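Hypothetical protein SO2946 (Shewanella oneidensis, PDB 2A5Z) is of unknown function but binds magnesium and has a jelly-roll fold with a carbohydrate-binding module, so it probably recognises carbohydrate. Local coordinates at residues Tyr185-Val199 / Gly206-Arg220. Residues are numbered along the deposited sequence; the frame is centred on the assembly and turned at random.
Sequences YICKFKMLTDDRFKV and GTQLYSYTSTAAMFR
Lys198 pairs with Thr213 and Val199 with Tyr212 in an antiparallel beta hairpin of strands 197-203 and 208-213, at one edge of a six-stranded antiparallel sheet in the jelly roll. Strand 208-213 is outermost within this chain. Val199 and Tyr212 form a hydrogen-bonded pair, joined by both backbone N-H groups. Just beyond, Ser214 N bonds to Phe197 O. The tight part lies on the side of Phe197. Its CG sits between backbone N and carbonyl carbon (chi1 69°), which brings one ring face under Ser214 CB, a CH-pi contact 3.7 Å from the ring centroid. Ser214 OG accepts from Phe197 N at 3.0 Å and donates to Ala216 O. The selenomethionine Met218 packs its CB on Phe197 CD2, while its CE meets Phe189 CZ at the ring edge and Met191 CG. Met218 N also bonds to Asp195 O at 2.8 Å, tying the loop after the hairpin to the turn 192-195.

The other side is looser and more exposed. Here the extended Lys198 chain runs alongside Thr213 OG1, with Lys198 CD 3.5 Å away. Leu192 CD1 covers one face of the Arg196 guanidinium, whose edge meets Asp194 OD2 through NE and Ser214 O through NH1.

Arg220 holds Asp195 side-on in a salt bridge, and its NH2 also reaches Phe112 O. The carboxylate and guanidinium planes are 27° apart, with Arg220 NE 2.9 Å from Asp195 OD2 and Arg220 NH2 3.1 Å from Asp195 OD1. A water donates to both Asp195 OD2 and Met218 O, each at 2.7 Å.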
loop_
_atom_site.group_PDB
_atom_site.type_symbol
_atom_site.label_atom_id
_atom_site.label_comp_id
_atom_site.label_asym_id
_atom_site.label_seq_id
_atom_site.Cartn_x
_atom_site.Cartn_y
_atom_site.Cartn_z
ATOM N N TYR C 185 8.149 -25.640 -0.492
ATOM C CA TYR C 185 6.880 -26.345 -0.696
ATOM C C TYR C 185 5.839 -25.341 -1.179
ATOM O O TYR C 185 6.001 -24.134 -0.987
ATOM C CB TYR C 185 6.388 -26.983 0.616
ATOM C CG TYR C 185 7.199 -28.160 1.104
ATOM C CD1 TYR C 185 7.057 -29.418 0.517
ATOM C CD2 TYR C 185 8.109 -28.021 2.152
ATOM C CE1 TYR C 185 7.812 -30.510 0.952
ATOM C CE2 TYR C 185 8.867 -29.111 2.607
ATOM C CZ TYR C 185 8.710 -30.348 1.999
ATOM O OH TYR C 185 9.439 -31.427 2.435
ATOM N N ILE C 186 4.776 -25.839 -1.802
ATOM C CA ILE C 186 3.625 -25.004 -2.157
ATOM C C ILE C 186 2.383 -25.637 -1.528
ATOM O O ILE C 186 2.251 -26.861 -1.509
ATOM C CB ILE C 186 3.457 -24.870 -3.707
ATOM C CG1 ILE C 186 4.794 -24.525 -4.378
ATOM C CG2 ILE C 186 2.364 -23.830 -4.072
ATOM C CD1 ILE C 186 4.818 -24.714 -5.891
ATOM N N CYS C 187 1.505 -24.814 -0.959
ATOM C CA CYS C 187 0.222 -25.298 -0.469
ATOM C C CYS C 187 -0.920 -24.458 -1.030
ATOM O O CYS C 187 -0.880 -23.220 -0.987
ATOM C CB CYS C 187 0.163 -25.316 1.065
ATOM S SG CYS C 187 -1.481 -25.740 1.736
ATOM N N LYS C 188 -1.922 -25.147 -1.565
ATOM C CA LYS C 188 -3.174 -24.520 -1.945
ATOM C C LYS C 188 -4.291 -24.945 -0.988
ATOM O O LYS C 188 -4.491 -26.135 -0.723
ATOM C CB LYS C 188 -3.523 -24.846 -3.398
ATOM C CG LYS C 188 -4.810 -24.195 -3.903
ATOM C CD LYS C 188 -4.798 -24.038 -5.418
ATOM C CE LYS C 188 -4.668 -25.362 -6.144
ATOM N NZ LYS C 188 -5.090 -25.202 -7.556
ATOM N N PHE C 189 -4.987 -23.951 -0.450
ATOM C CA PHE C 189 -6.152 -24.160 0.388
ATOM C C PHE C 189 -7.369 -23.744 -0.459
ATOM O O PHE C 189 -7.370 -22.681 -1.072
ATOM C CB PHE C 189 -6.013 -23.337 1.682
ATOM C CG PHE C 189 -7.251 -23.330 2.552
ATOM C CD1 PHE C 189 -7.296 -24.077 3.720
ATOM C CD2 PHE C 189 -8.366 -22.557 2.206
ATOM C CE1 PHE C 189 -8.432 -24.069 4.535
ATOM C CE2 PHE C 189 -9.511 -22.547 3.000
ATOM C CZ PHE C 189 -9.544 -23.299 4.167
ATOM N N LYS C 190 -8.382 -24.603 -0.529
ATOM C CA LYS C 190 -9.555 -24.332 -1.367
ATOM C C LYS C 190 -10.845 -24.400 -0.550
ATOM O O LYS C 190 -11.181 -25.439 0.013
ATOM C CB LYS C 190 -9.595 -25.294 -2.569
ATOM C CG LYS C 190 -10.773 -25.099 -3.547
ATOM C CD LYS C 190 -10.831 -23.688 -4.119
ATOM C CE LYS C 190 -11.651 -23.647 -5.398
ATOM N NZ LYS C 190 -12.020 -22.237 -5.676
HETATM N N MSE C 191 -11.545 -23.272 -0.478
HETATM C CA MSE C 191 -12.839 -23.165 0.201
HETATM C C MSE C 191 -13.909 -23.789 -0.686
HETATM O O MSE C 191 -14.032 -23.443 -1.859
HETATM C CB MSE C 191 -13.147 -21.685 0.468
HETATM C CG MSE C 191 -14.468 -21.359 1.178
HETATM SE SE MSE C 191 -14.677 -19.579 1.539
HETATM C CE MSE C 191 -13.371 -19.292 2.735
ATOM N N LEU C 192 -14.672 -24.718 -0.126
ATOM C CA LEU C 192 -15.721 -25.398 -0.873
ATOM C C LEU C 192 -17.052 -24.705 -0.581
ATOM O O LEU C 192 -17.177 -23.992 0.421
ATOM C CB LEU C 192 -15.747 -26.898 -0.533
ATOM C CG LEU C 192 -14.413 -27.661 -0.683
ATOM C CD1 LEU C 192 -14.551 -29.120 -0.240
ATOM C CD2 LEU C 192 -13.845 -27.617 -2.093
ATOM N N THR C 193 -18.030 -24.903 -1.463
ATOM C CA THR C 193 -19.316 -24.181 -1.393
ATOM C C THR C 193 -20.164 -24.489 -0.146
ATOM O O THR C 193 -21.108 -23.750 0.157
ATOM C CB THR C 193 -20.189 -24.398 -2.671
ATOM O OG1 THR C 193 -20.307 -25.797 -2.951
ATOM C CG2 THR C 193 -19.579 -23.695 -3.876
ATOM N N ASP C 194 -19.839 -25.581 0.551
ATOM C CA ASP C 194 -20.482 -25.936 1.823
ATOM C C ASP C 194 -19.618 -25.584 3.052
ATOM O O ASP C 194 -19.928 -25.987 4.175
ATOM C CB ASP C 194 -20.864 -27.419 1.836
ATOM C CG ASP C 194 -19.667 -28.346 1.595
ATOM O OD1 ASP C 194 -18.531 -27.855 1.404
ATOM O OD2 ASP C 194 -19.866 -29.580 1.587
ATOM N N ASP C 195 -18.543 -24.832 2.815
ATOM C CA ASP C 195 -17.602 -24.350 3.843
ATOM C C ASP C 195 -16.649 -25.427 4.357
ATOM O O ASP C 195 -15.911 -25.207 5.316
ATOM C CB ASP C 195 -18.296 -23.597 4.998
ATOM C CG ASP C 195 -17.530 -22.328 5.423
ATOM O OD1 ASP C 195 -16.695 -21.816 4.641
ATOM O OD2 ASP C 195 -17.782 -21.823 6.542
ATOM N N ARG C 196 -16.659 -26.585 3.706
ATOM C CA ARG C 196 -15.596 -27.554 3.880
ATOM C C ARG C 196 -14.385 -27.006 3.143
ATOM O O ARG C 196 -14.476 -25.966 2.489
ATOM C CB ARG C 196 -15.997 -28.917 3.319
ATOM C CG ARG C 196 -17.151 -29.590 4.053
ATOM C CD ARG C 196 -17.358 -31.033 3.578
ATOM N NE ARG C 196 -17.651 -31.128 2.150
ATOM C CZ ARG C 196 -16.959 -31.852 1.273
ATOM N NH1 ARG C 196 -15.916 -32.587 1.652
ATOM N NH2 ARG C 196 -17.328 -31.860 0.004
ATOM N N PHE C 197 -13.251 -27.690 3.254
ATOM C CA PHE C 197 -12.031 -27.257 2.581
ATOM C C PHE C 197 -11.237 -28.427 2.017
ATOM O O PHE C 197 -11.362 -29.572 2.472
ATOM C CB PHE C 197 -11.152 -26.430 3.525
ATOM C CG PHE C 197 -10.541 -27.227 4.653
ATOM C CD1 PHE C 197 -9.347 -27.918 4.475
ATOM C CD2 PHE C 197 -11.165 -27.290 5.897
ATOM C CE1 PHE C 197 -8.787 -28.656 5.506
ATOM C CE2 PHE C 197 -10.598 -28.019 6.934
ATOM C CZ PHE C 197 -9.410 -28.705 6.736
ATOM N N LYS C 198 -10.422 -28.120 1.018
ATOM C CA LYS C 198 -9.427 -29.045 0.514
ATOM C C LYS C 198 -8.076 -28.356 0.580
ATOM O O LYS C 198 -7.952 -27.193 0.181
ATOM C CB LYS C 198 -9.759 -29.463 -0.922
ATOM C CG LYS C 198 -8.744 -30.416 -1.553
ATOM C CD LYS C 198 -9.275 -31.028 -2.836
ATOM C CE LYS C 198 -8.396 -32.205 -3.248
ATOM N NZ LYS C 198 -9.070 -33.114 -4.220
ATOM N N VAL C 199 -7.078 -29.053 1.122
ATOM C CA VAL C 199 -5.692 -28.572 1.080
ATOM C C VAL C 199 -4.827 -29.515 0.261
ATOM O O VAL C 199 -4.984 -30.739 0.328
ATOM C CB VAL C 199 -5.036 -28.369 2.486
ATOM C CG1 VAL C 199 -5.564 -27.103 3.149
ATOM C CG2 VAL C 199 -5.231 -29.587 3.379
ATOM N N GLY C 206 5.734 -28.064 -8.329
ATOM C CA GLY C 206 4.286 -28.204 -8.499
ATOM C C GLY C 206 3.767 -29.631 -8.575
ATOM O O GLY C 206 2.629 -29.859 -8.974
ATOM N N THR C 207 4.599 -30.595 -8.186
ATOM C CA THR C 207 4.195 -31.999 -8.150
ATOM C C THR C 207 3.385 -32.268 -6.883
ATOM O O THR C 207 3.826 -31.931 -5.792
ATOM C CB THR C 207 5.438 -32.919 -8.213
ATOM O OG1 THR C 207 6.147 -32.647 -9.423
ATOM C CG2 THR C 207 5.044 -34.396 -8.197
ATOM N N GLN C 208 2.199 -32.859 -7.021
ATOM C CA GLN C 208 1.362 -33.095 -5.847
ATOM C C GLN C 208 1.987 -34.139 -4.923
ATOM O O GLN C 208 2.359 -35.224 -5.358
ATOM C CB GLN C 208 -0.077 -33.477 -6.211
ATOM C CG GLN C 208 -0.965 -33.675 -4.979
ATOM C CD GLN C 208 -2.433 -33.791 -5.308
ATOM O OE1 GLN C 208 -2.996 -32.960 -6.025
ATOM N NE2 GLN C 208 -3.069 -34.824 -4.777
ATOM N N LEU C 209 2.091 -33.779 -3.647
ATOM C CA LEU C 209 2.713 -34.617 -2.623
ATOM C C LEU C 209 1.682 -35.163 -1.640
ATOM O O LEU C 209 1.824 -36.277 -1.130
ATOM C CB LEU C 209 3.770 -33.810 -1.850
ATOM C CG LEU C 209 5.055 -33.387 -2.574
ATOM C CD1 LEU C 209 5.958 -32.576 -1.623
ATOM C CD2 LEU C 209 5.793 -34.596 -3.136
ATOM N N TYR C 210 0.651 -34.362 -1.367
ATOM C CA TYR C 210 -0.328 -34.692 -0.346
ATOM C C TYR C 210 -1.585 -33.872 -0.603
ATOM O O TYR C 210 -1.489 -32.725 -1.030
ATOM C CB TYR C 210 0.252 -34.337 1.030
ATOM C CG TYR C 210 -0.693 -34.511 2.198
ATOM C CD1 TYR C 210 -0.804 -35.739 2.848
ATOM C CD2 TYR C 210 -1.471 -33.439 2.663
ATOM C CE1 TYR C 210 -1.669 -35.905 3.932
ATOM C CE2 TYR C 210 -2.335 -33.590 3.751
ATOM C CZ TYR C 210 -2.430 -34.829 4.378
ATOM O OH TYR C 210 -3.276 -34.993 5.451
ATOM N N SER C 211 -2.755 -34.450 -0.339
ATOM C CA SER C 211 -3.987 -33.656 -0.260
ATOM C C SER C 211 -4.951 -34.198 0.794
ATOM O O SER C 211 -4.955 -35.393 1.102
ATOM C CB SER C 211 -4.682 -33.530 -1.622
ATOM O OG SER C 211 -5.456 -34.680 -1.901
ATOM N N TYR C 212 -5.761 -33.299 1.342
ATOM C CA TYR C 212 -6.791 -33.653 2.313
ATOM C C TYR C 212 -8.043 -32.836 2.029
ATOM O O TYR C 212 -7.949 -31.630 1.833
ATOM C CB TYR C 212 -6.298 -33.369 3.735
ATOM C CG TYR C 212 -7.307 -33.686 4.813
ATOM C CD1 TYR C 212 -7.455 -34.985 5.283
ATOM C CD2 TYR C 212 -8.109 -32.683 5.371
ATOM C CE1 TYR C 212 -8.381 -35.294 6.271
ATOM C CE2 TYR C 212 -9.039 -32.983 6.373
ATOM C CZ TYR C 212 -9.162 -34.299 6.810
ATOM O OH TYR C 212 -10.065 -34.635 7.795
ATOM N N THR C 213 -9.197 -33.504 1.992
ATOM C CA THR C 213 -10.501 -32.841 1.918
ATOM C C THR C 213 -11.258 -33.080 3.225
ATOM O O THR C 213 -11.444 -34.224 3.647
ATOM C CB THR C 213 -11.351 -33.360 0.724
ATOM O OG1 THR C 213 -10.597 -33.242 -0.483
ATOM C CG2 THR C 213 -12.634 -32.544 0.564
ATOM N N SER C 214 -11.693 -32.000 3.866
ATOM C CA SER C 214 -12.382 -32.107 5.150
ATOM C C SER C 214 -13.759 -32.792 5.056
ATOM O O SER C 214 -14.404 -32.784 4.004
ATOM C CB SER C 214 -12.488 -30.733 5.823
ATOM O OG SER C 214 -13.512 -29.942 5.247
ATOM N N THR C 215 -14.178 -33.402 6.163
ATOM C CA THR C 215 -15.520 -33.954 6.306
ATOM C C THR C 215 -16.444 -32.869 6.849
ATOM O O THR C 215 -17.532 -32.644 6.319
ATOM C CB THR C 215 -15.527 -35.198 7.236
ATOM O OG1 THR C 215 -14.782 -36.260 6.623
ATOM C CG2 THR C 215 -16.950 -35.690 7.496
ATOM N N ALA C 216 -15.993 -32.191 7.899
ATOM C CA ALA C 216 -16.757 -31.125 8.521
ATOM C C ALA C 216 -16.341 -29.763 7.969
ATOM O O ALA C 216 -15.291 -29.635 7.325
ATOM C CB ALA C 216 -16.580 -31.171 10.022
ATOM N N ALA C 217 -17.169 -28.749 8.228
ATOM C CA ALA C 217 -16.885 -27.382 7.792
ATOM C C ALA C 217 -15.660 -26.820 8.513
ATOM O O ALA C 217 -15.405 -27.156 9.674
ATOM C CB ALA C 217 -18.088 -26.495 8.022
HETATM N N MSE C 218 -14.913 -25.962 7.818
HETATM C CA MSE C 218 -13.746 -25.290 8.382
HETATM C C MSE C 218 -14.083 -24.475 9.636
HETATM O O MSE C 218 -15.251 -24.092 9.847
HETATM C CB MSE C 218 -13.096 -24.386 7.317
HETATM C CG MSE C 218 -13.817 -23.048 7.037
HETATM SE SE MSE C 218 -12.976 -21.983 5.824
HETATM C CE MSE C 218 -13.341 -22.873 4.317
ATOM N N PHE C 219 -13.071 -24.215 10.469
ATOM C CA PHE C 219 -13.195 -23.182 11.496
ATOM C C PHE C 219 -13.424 -21.821 10.828
ATOM O O PHE C 219 -12.694 -21.434 9.913
ATOM C CB PHE C 219 -11.952 -23.096 12.407
ATOM C CG PHE C 219 -11.895 -21.814 13.217
ATOM C CD1 PHE C 219 -12.870 -21.542 14.184
ATOM C CD2 PHE C 219 -10.898 -20.867 12.985
ATOM C CE1 PHE C 219 -12.846 -20.353 14.913
ATOM C CE2 PHE C 219 -10.853 -19.675 13.714
ATOM C CZ PHE C 219 -11.831 -19.414 14.680
ATOM N N ARG C 220 -14.431 -21.098 11.310
ATOM C CA ARG C 220 -14.761 -19.791 10.775
ATOM C C ARG C 220 -15.194 -18.857 11.893
ATOM O O ARG C 220 -15.983 -19.236 12.745
ATOM C CB ARG C 220 -15.869 -19.898 9.722
ATOM C CG ARG C 220 -16.309 -18.546 9.155
ATOM C CD ARG C 220 -17.429 -18.670 8.117
ATOM N NE ARG C 220 -16.936 -19.100 6.802
ATOM C CZ ARG C 220 -16.430 -18.287 5.873
ATOM N NH1 ARG C 220 -16.321 -16.983 6.089
ATOM N NH2 ARG C 220 -16.029 -18.785 4.718
HETATM O O HOH W 1 -17.605 -22.976 8.987
#